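Side-chain contacts in MIX1 (Leishmania major, PDB 3HA4), which forms a homodimer with a TPR-like helical fold and probably serves as a membrane-anchored mitochondrial scaffold that mediates protein-protein interactions: residues A[24-28]-A[29-33]; A[76-79]-A[80-84]; A[84-87]-A[88-92]. All blocks are in the same frame, centred on the assembly; numbering follows the deposited sequence.

Contact 1: A[24-28]-A[29-33]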
loop_
_atom_site.group_PDB
_atom_site.type_symbol
_atom_site.label_atom_id
_atom_site.label_comp_id
_atom_site.label_asym_id
_atom_site.label_seq_id
_atom_site.Cartn_x
_atom_site.Cartn_y
_atom_site.Cartn_z
ATOM N N GLN A 24 -23.172 11.823 -5.204
ATOM C CA GLN A 24 -22.777 13.213 -5.257
ATOM C C GLN A 24 -21.309 13.464 -5.223
ATOM O O GLN A 24 -20.836 14.238 -5.978
ATOM C CB GLN A 24 -23.370 13.995 -4.106
ATOM C CG GLN A 24 -24.826 14.061 -4.038
ATOM C CD GLN A 24 -25.264 14.571 -2.737
ATOM O OE1 GLN A 24 -25.735 13.848 -1.910
ATOM N NE2 GLN A 24 -25.104 15.823 -2.539
ATOM N N ARG A 25 -20.591 12.805 -4.336
ATOM C CA ARG A 25 -19.168 12.995 -4.206
ATOM C C ARG A 25 -18.438 12.372 -5.347
ATOM O O ARG A 25 -17.384 12.763 -5.739
ATOM C CB ARG A 25 -18.691 12.409 -2.897
ATOM C CG ARG A 25 -19.417 12.905 -1.740
ATOM C CD ARG A 25 -18.972 12.276 -0.489
ATOM N NE ARG A 25 -19.563 12.984 0.624
ATOM C CZ ARG A 25 -19.241 12.831 1.897
ATOM N NH1 ARG A 25 -18.326 11.968 2.259
ATOM N NH2 ARG A 25 -19.835 13.556 2.810
ATOM N N HIS A 26 -19.030 11.367 -5.891
ATOM C CA HIS A 26 -18.419 10.713 -6.969
ATOM C C HIS A 26 -18.539 11.572 -8.208
ATOM O O HIS A 26 -17.677 11.607 -9.031
ATOM C CB HIS A 26 -19.060 9.368 -7.134
ATOM C CG HIS A 26 -18.594 8.647 -8.327
ATOM N ND1 HIS A 26 -19.271 8.684 -9.512
ATOM C CD2 HIS A 26 -17.496 7.899 -8.536
ATOM C CE1 HIS A 26 -18.613 7.980 -10.403
ATOM N NE2 HIS A 26 -17.533 7.492 -9.836
ATOM N N ASN A 27 -19.614 12.303 -8.323
ATOM C CA ASN A 27 -19.790 13.176 -9.445
ATOM C C ASN A 27 -19.016 14.456 -9.322
ATOM O O ASN A 27 -18.870 15.136 -10.275
ATOM C CB ASN A 27 -21.260 13.487 -9.630
ATOM C CG ASN A 27 -22.021 12.374 -10.245
ATOM O OD1 ASN A 27 -21.474 11.509 -10.881
ATOM N ND2 ASN A 27 -23.302 12.405 -10.072
ATOM N N ASP A 28 -18.494 14.758 -8.150
ATOM C CA ASP A 28 -17.755 15.984 -7.889
ATOM C C ASP A 28 -16.593 16.112 -8.871
ATOM O O ASP A 28 -15.738 15.236 -8.961
ATOM C CB ASP A 28 -17.268 15.993 -6.436
ATOM C CG ASP A 28 -16.638 17.315 -6.004
ATOM O OD1 ASP A 28 -16.432 18.238 -6.827
ATOM O OD2 ASP A 28 -16.340 17.420 -4.798
ATOM N N PRO A 29 -16.561 17.215 -9.581
ATOM C CA PRO A 29 -15.558 17.511 -10.573
ATOM C C PRO A 29 -14.197 17.648 -9.959
ATOM O O PRO A 29 -13.221 17.493 -10.609
ATOM C CB PRO A 29 -16.026 18.841 -11.091
ATOM C CG PRO A 29 -17.363 18.911 -10.756
ATOM C CD PRO A 29 -17.547 18.281 -9.525
ATOM N N ARG A 30 -14.170 17.984 -8.695
ATOM C CA ARG A 30 -12.957 18.185 -7.955
ATOM C C ARG A 30 -12.394 16.950 -7.349
ATOM O O ARG A 30 -11.393 17.014 -6.731
ATOM C CB ARG A 30 -13.160 19.247 -6.894
ATOM C CG ARG A 30 -14.143 20.219 -7.338
ATOM C CD ARG A 30 -13.806 21.589 -7.029
ATOM N NE ARG A 30 -12.900 21.585 -5.954
ATOM C CZ ARG A 30 -12.880 22.486 -5.013
ATOM N NH1 ARG A 30 -13.748 23.466 -5.026
ATOM N NH2 ARG A 30 -11.986 22.380 -4.054
ATOM N N ARG A 31 -13.034 15.822 -7.542
ATOM C CA ARG A 31 -12.562 14.620 -6.916
ATOM C C ARG A 31 -11.301 14.058 -7.552
ATOM O O ARG A 31 -11.277 13.791 -8.718
ATOM C CB ARG A 31 -13.674 13.591 -6.919
ATOM C CG ARG A 31 -13.213 12.208 -6.932
ATOM C CD ARG A 31 -14.275 11.222 -6.817
ATOM N NE ARG A 31 -14.825 10.887 -8.104
ATOM C CZ ARG A 31 -14.376 9.934 -8.895
ATOM N NH1 ARG A 31 -13.362 9.196 -8.569
ATOM N NH2 ARG A 31 -14.944 9.732 -10.034
ATOM N N PRO A 32 -10.263 13.851 -6.756
ATOM C CA PRO A 32 -9.026 13.255 -7.267
ATOM C C PRO A 32 -9.326 11.820 -7.627
ATOM O O PRO A 32 -9.956 11.122 -6.838
ATOM C CB PRO A 32 -8.079 13.287 -6.053
ATOM C CG PRO A 32 -8.759 14.174 -5.030
ATOM C CD PRO A 32 -10.227 14.060 -5.300
ATOM N N PRO A 33 -8.907 11.375 -8.810
ATOM C CA PRO A 33 -9.126 9.941 -9.024
ATOM C C PRO A 33 -8.299 9.146 -8.010
ATOM O O PRO A 33 -7.193 9.562 -7.655
ATOM C CB PRO A 33 -8.630 9.709 -10.461
ATOM C CG PRO A 33 -8.528 11.093 -11.068
ATOM C CD PRO A 33 -8.257 12.036 -9.949
HETATM O O HOH W 1 -16.720 10.678 -11.805
#

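Contact 2: A[76-79]-A[80-84]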
loop_
_atom_site.group_PDB
_atom_site.type_symbol
_atom_site.label_atom_id
_atom_site.label_comp_id
_atom_site.label_asym_id
_atom_site.label_seq_id
_atom_site.Cartn_x
_atom_site.Cartn_y
_atom_site.Cartn_z
ATOM N N THR A 76 -0.688 4.484 7.245
ATOM C CA THR A 76 -0.224 3.864 8.479
ATOM C C THR A 76 1.295 3.708 8.458
ATOM O O THR A 76 1.963 4.008 9.445
ATOM C CB THR A 76 -0.866 2.490 8.726
ATOM O OG1 THR A 76 -2.277 2.643 8.874
ATOM C CG2 THR A 76 -0.311 1.871 9.993
ATOM N N GLN A 77 1.837 3.238 7.334
ATOM C CA GLN A 77 3.297 3.176 7.172
ATOM C C GLN A 77 3.933 4.569 7.283
ATOM O O GLN A 77 5.002 4.714 7.877
ATOM C CB GLN A 77 3.708 2.513 5.843
ATOM C CG GLN A 77 3.019 1.188 5.533
ATOM C CD GLN A 77 2.806 0.317 6.771
ATOM O OE1 GLN A 77 3.705 0.134 7.598
ATOM N NE2 GLN A 77 1.605 -0.217 6.898
ATOM N N VAL A 78 3.285 5.589 6.714
ATOM C CA VAL A 78 3.756 6.964 6.912
ATOM C C VAL A 78 3.783 7.335 8.400
ATOM O O VAL A 78 4.791 7.815 8.898
ATOM C CB VAL A 78 2.972 8.011 6.071
ATOM C CG1 VAL A 78 3.419 9.422 6.409
ATOM C CG2 VAL A 78 3.163 7.754 4.587
ATOM N N LEU A 79 2.689 7.090 9.117
ATOM C CA LEU A 79 2.662 7.360 10.558
ATOM C C LEU A 79 3.651 6.482 11.346
ATOM O O LEU A 79 4.314 6.950 12.271
ATOM C CB LEU A 79 1.252 7.197 11.110
ATOM C CG LEU A 79 0.211 8.062 10.419
ATOM C CD1 LEU A 79 -1.195 7.757 10.938
ATOM C CD2 LEU A 79 0.580 9.513 10.626
ATOM N N LYS A 80 3.746 5.211 10.976
ATOM C CA LYS A 80 4.704 4.282 11.578
ATOM C C LYS A 80 6.165 4.741 11.464
ATOM O O LYS A 80 6.867 4.908 12.464
ATOM C CB LYS A 80 4.569 2.930 10.890
ATOM C CG LYS A 80 5.027 1.724 11.690
ATOM C CD LYS A 80 4.388 0.459 11.104
ATOM C CE LYS A 80 5.043 -0.795 11.613
ATOM N NZ LYS A 80 4.445 -1.987 10.952
ATOM N N TYR A 81 6.617 4.948 10.237
ATOM C CA TYR A 81 8.044 5.111 9.986
ATOM C C TYR A 81 8.560 6.544 9.897
ATOM O O TYR A 81 9.765 6.759 9.895
ATOM C CB TYR A 81 8.460 4.310 8.754
ATOM C CG TYR A 81 8.166 2.844 8.922
ATOM C CD1 TYR A 81 8.752 2.123 9.949
ATOM C CD2 TYR A 81 7.279 2.191 8.078
ATOM C CE1 TYR A 81 8.485 0.785 10.122
ATOM C CE2 TYR A 81 7.000 0.846 8.239
ATOM C CZ TYR A 81 7.610 0.152 9.264
ATOM O OH TYR A 81 7.347 -1.179 9.439
ATOM N N SER A 82 7.665 7.522 9.825
ATOM C CA SER A 82 8.111 8.907 9.830
ATOM C C SER A 82 8.467 9.279 11.260
ATOM O O SER A 82 8.003 8.645 12.207
ATOM C CB SER A 82 7.046 9.863 9.271
ATOM O OG SER A 82 6.886 9.718 7.864
ATOM N N SER A 83 9.292 10.307 11.403
ATOM C CA SER A 83 9.742 10.775 12.703
ATOM C C SER A 83 8.710 11.728 13.281
ATOM O O SER A 83 7.948 12.358 12.538
ATOM C CB SER A 83 11.072 11.524 12.547
ATOM O OG SER A 83 10.830 12.908 12.312
ATOM N N GLY A 84 8.702 11.855 14.603
ATOM C CA GLY A 84 7.823 12.805 15.267
ATOM C C GLY A 84 7.904 14.220 14.719
ATOM O O GLY A 84 6.879 14.867 14.485
#

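Contact 3: A[84-87]-A[88-92]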
loop_
_atom_site.group_PDB
_atom_site.type_symbol
_atom_site.label_atom_id
_atom_site.label_comp_id
_atom_site.label_asym_id
_atom_site.label_seq_id
_atom_site.Cartn_x
_atom_site.Cartn_y
_atom_site.Cartn_z
ATOM N N GLY A 84 8.702 11.855 14.603
ATOM C CA GLY A 84 7.823 12.805 15.267
ATOM C C GLY A 84 7.904 14.220 14.719
ATOM O O GLY A 84 6.879 14.867 14.485
ATOM N N LYS A 85 9.120 14.714 14.514
ATOM C CA LYS A 85 9.301 16.086 14.027
ATOM C C LYS A 85 8.711 16.280 12.637
ATOM O O LYS A 85 8.023 17.263 12.373
ATOM C CB LYS A 85 10.781 16.472 14.001
ATOM C CG LYS A 85 11.276 17.106 15.274
ATOM C CD LYS A 85 11.540 16.069 16.338
ATOM C CE LYS A 85 12.545 16.608 17.343
ATOM N NZ LYS A 85 13.761 17.159 16.667
ATOM N N TYR A 86 9.013 15.333 11.756
ATOM C CA TYR A 86 8.517 15.346 10.392
ATOM C C TYR A 86 7.001 15.422 10.399
ATOM O O TYR A 86 6.424 16.302 9.760
ATOM C CB TYR A 86 9.003 14.097 9.660
ATOM C CG TYR A 86 8.433 13.886 8.278
ATOM C CD1 TYR A 86 9.177 14.211 7.141
ATOM C CD2 TYR A 86 7.173 13.325 8.101
ATOM C CE1 TYR A 86 8.672 14.000 5.861
ATOM C CE2 TYR A 86 6.657 13.115 6.831
ATOM C CZ TYR A 86 7.407 13.452 5.715
ATOM O OH TYR A 86 6.887 13.230 4.457
ATOM N N LEU A 87 6.364 14.517 11.145
ATOM C CA LEU A 87 4.901 14.488 11.234
ATOM C C LEU A 87 4.334 15.790 11.790
ATOM O O LEU A 87 3.402 16.363 11.217
ATOM C CB LEU A 87 4.415 13.291 12.059
ATOM C CG LEU A 87 4.630 11.900 11.444
ATOM C CD1 LEU A 87 4.096 10.831 12.365
ATOM C CD2 LEU A 87 3.980 11.783 10.073
ATOM N N GLN A 88 4.896 16.264 12.897
ATOM C CA GLN A 88 4.471 17.543 13.473
ATOM C C GLN A 88 4.709 18.759 12.558
ATOM O O GLN A 88 4.002 19.759 12.663
ATOM C CB GLN A 88 5.090 17.750 14.859
ATOM C CG GLN A 88 4.239 17.159 15.976
ATOM C CD GLN A 88 5.052 16.369 16.979
ATOM O OE1 GLN A 88 4.577 15.378 17.541
ATOM N NE2 GLN A 88 6.291 16.796 17.205
ATOM N N THR A 89 5.642 18.689 11.632
ATOM C CA THR A 89 5.853 19.746 10.665
ATOM C C THR A 89 4.694 19.889 9.700
ATOM O O THR A 89 4.278 20.960 9.378
ATOM C CB THR A 89 7.119 19.478 9.816
ATOM O OG1 THR A 89 8.287 19.526 10.619
ATOM C CG2 THR A 89 7.269 20.492 8.757
ATOM N N TYR A 90 4.194 18.767 9.231
ATOM C CA TYR A 90 3.249 18.724 8.156
ATOM C C TYR A 90 1.828 18.429 8.552
ATOM O O TYR A 90 0.941 18.664 7.798
ATOM C CB TYR A 90 3.701 17.702 7.144
ATOM C CG TYR A 90 4.989 18.002 6.462
ATOM C CD1 TYR A 90 5.120 19.088 5.651
ATOM C CD2 TYR A 90 6.063 17.197 6.626
ATOM C CE1 TYR A 90 6.256 19.343 5.030
ATOM C CE2 TYR A 90 7.207 17.461 6.024
ATOM C CZ TYR A 90 7.306 18.538 5.227
ATOM O OH TYR A 90 8.470 18.801 4.590
ATOM N N VAL A 91 1.610 17.902 9.737
ATOM C CA VAL A 91 0.272 17.621 10.219
ATOM C C VAL A 91 -0.019 18.345 11.521
ATOM O O VAL A 91 0.672 18.201 12.480
ATOM C CB VAL A 91 0.018 16.109 10.419
ATOM C CG1 VAL A 91 -1.406 15.846 10.736
ATOM C CG2 VAL A 91 0.393 15.342 9.241
ATOM N N ALA A 92 -1.085 19.112 11.525
ATOM C CA ALA A 92 -1.517 19.856 12.678
ATOM C C ALA A 92 -1.681 19.025 13.938
ATOM O O ALA A 92 -1.116 19.343 14.963
ATOM C CB ALA A 92 -2.775 20.577 12.358
#

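Contact 1: A[24-28]-A[29-33]
The carbonyl oxygen of His26, in the last turn of helix 19-27, is held by one arginine and one water together. Arg31 NE donates to His26 O at 3.1 Å with an N-H...O angle of 152°, and NH2 of the same guanidinium adds a long, weak bond. The water donates to His26 O at 3.1 Å and accepts from Arg31 NH2 at 2.7 Å, lying at the edge of the guanidinium and in its plane, so a small ring of bonds fixes how that group is rotated. With its position set, the guanidinium lies flat on the imidazole of His26, centres 4.3 Å apart and planes 15° from parallel. This is an offset stack in which the ring sits over one face of the cation, toward its rim. The near-extended start of the arginine chain leads CD past the carbonyl of Arg25, and a bend about CG-CD (chi3 87°) then swings NE round to His26 O.

The chain itself reverses in a type I beta turn from Asp28 to Arg31, closed by Arg31 N to Asp28 O at 3.1 Å. Asp28 reinforces it from its side chain: its CG lies beside the carbonyl carbon, and OD1 takes the N-H of Arg30 at 2.9 Å, an Asx turn. The donor comes from above the carboxylate plane rather than within it. This is a worked example of a helix exit in which backbone and side chain close the same turn.

The whole corner is at the surface, yet it is tied to helix 54-64 and its end: Asp28 OD2 bonds Tyr64 OH, Arg31 NH1 bonds Tyr65 OH and Arg25 NH1 bonds His63 O, while Pro32 packs on Gln60 and Tyr64 as the chain heads into helix 34-42.

Contact 2: A[76-79]-A[80-84]
The C-terminal turn of helix 70-81, part of the TPR-like stack of helices, brings Gln77 against Lys80 and Tyr81 and Val78 against Ser82, where the helix gives way to the short link to its successor. Regular i to i+4 bonds run up to the end: Lys80 N to Thr76 O at 2.6 Å, Tyr81 N to Gln77 O at 2.9 Å and Ser82 N to Val78 O at 3.0 Å.

On one flank three long side chains lie alongside each other and point the same way. Gln77 OE1 touches both neighbours, 3.4 Å from Tyr81 CE2 and 3.6 Å from Lys80 CD. A bend at chi2 (-38°) folds the glutamine back, and its NE2 bonds Leu73 O a turn earlier; the amide is turned 43° from the tyrosine ring. Lys80 stays extended beyond CG, and that CG sits 3.8 Å above the middle of one face of the Tyr81 ring, placing aliphatic chain rather than charge over the aromatic surface. The ammonium travels on to a salt bridge with Asp135 of helix 123-137 and a weak bond to Gln39 of the second subunit, whose Val42 and Glu46 pack on Gln77 and Tyr81, so this flank forms part of the dimer contact.

The next face is buried in the chain's own core, with Leu79 against Leu87. Beyond it Ser82 is the first residue to leave helical geometry, while its side chain turns back toward the final turn. Its OG makes a weak bond of 3.0 Å to Val78 O, the same oxygen that accepts Ser82 N, and comes alongside the CG1 methyl of Val78.

Contact 3: A[84-87]-A[88-92]
From its CB, Tyr90 turns back along the short two-turn helix 84-90 toward Tyr86, one turn earlier. With CG lying beside the backbone N (chi1 -64°), the ring passes the carbonyl of Tyr86: CB and CG skirt its oxygen, and Tyr90 CD2 comes to 3.3 Å from Tyr86 O. Further out, the edge of the ring meets the face of the Tyr86 ring toward its rim, where Tyr90 CE2 lies 3.8 Å from Tyr86 CE1. The two rings form a T-shaped (edge-to-face) pair, centroids 5.1 Å apart and planes at 67°, with Tyr90 giving the edge and Tyr86 the face. Chi1 of 173° puts the Tyr86 ring on the side of its carbonyl carbon, and rotation about CB-CG turns a face to the incoming edge. A face of Tyr90 is covered too, since the CG2 methyl of Thr89 sits over its centre. Pro51, in a loop, touches both tyrosines and joins this aromatic flank to an earlier part of the chain.

A neighbouring side of the helix shows how a threonine can double a backbone bond. Thr89 N and Thr89 OG1 both donate to Lys85 O, each at 2.9 Å, and they approach the carbonyl from opposite faces of its plane, so one oxygen grips both the backbone N-H and the hydroxyl. At the helix start, Ser83 OG takes the N-H of Tyr86 as an N-cap, and Gly84 O receives Gln88 N. Tyr90 N makes two weak bonds, to Tyr86 O and Leu87 O, before Val91, already out of helical geometry, restores a sound one, its N bonded to Leu87 O at 2.8 Å.

Followed from the N terminus, the three contacts come in series, each a local closure of a few residues; none nests within or crosses another. Contact 1 turns the chain between helices 19-27 and 34-42; its centre is about 28 Å from those of the other two, on the opposite side of the chain's centre from contact 2. Contact 2 ends helix 70-81, and contact 3 starts where it stops: they abut at Gly84, which they share, and their centres are about 10 Å apart. Leu87 packs into this junction, its CD2 3.7 Å from Ser82 CB. Together contacts 2 and 3 join two successive helices, whereas contact 1 ties its corner to the end of helix 54-64.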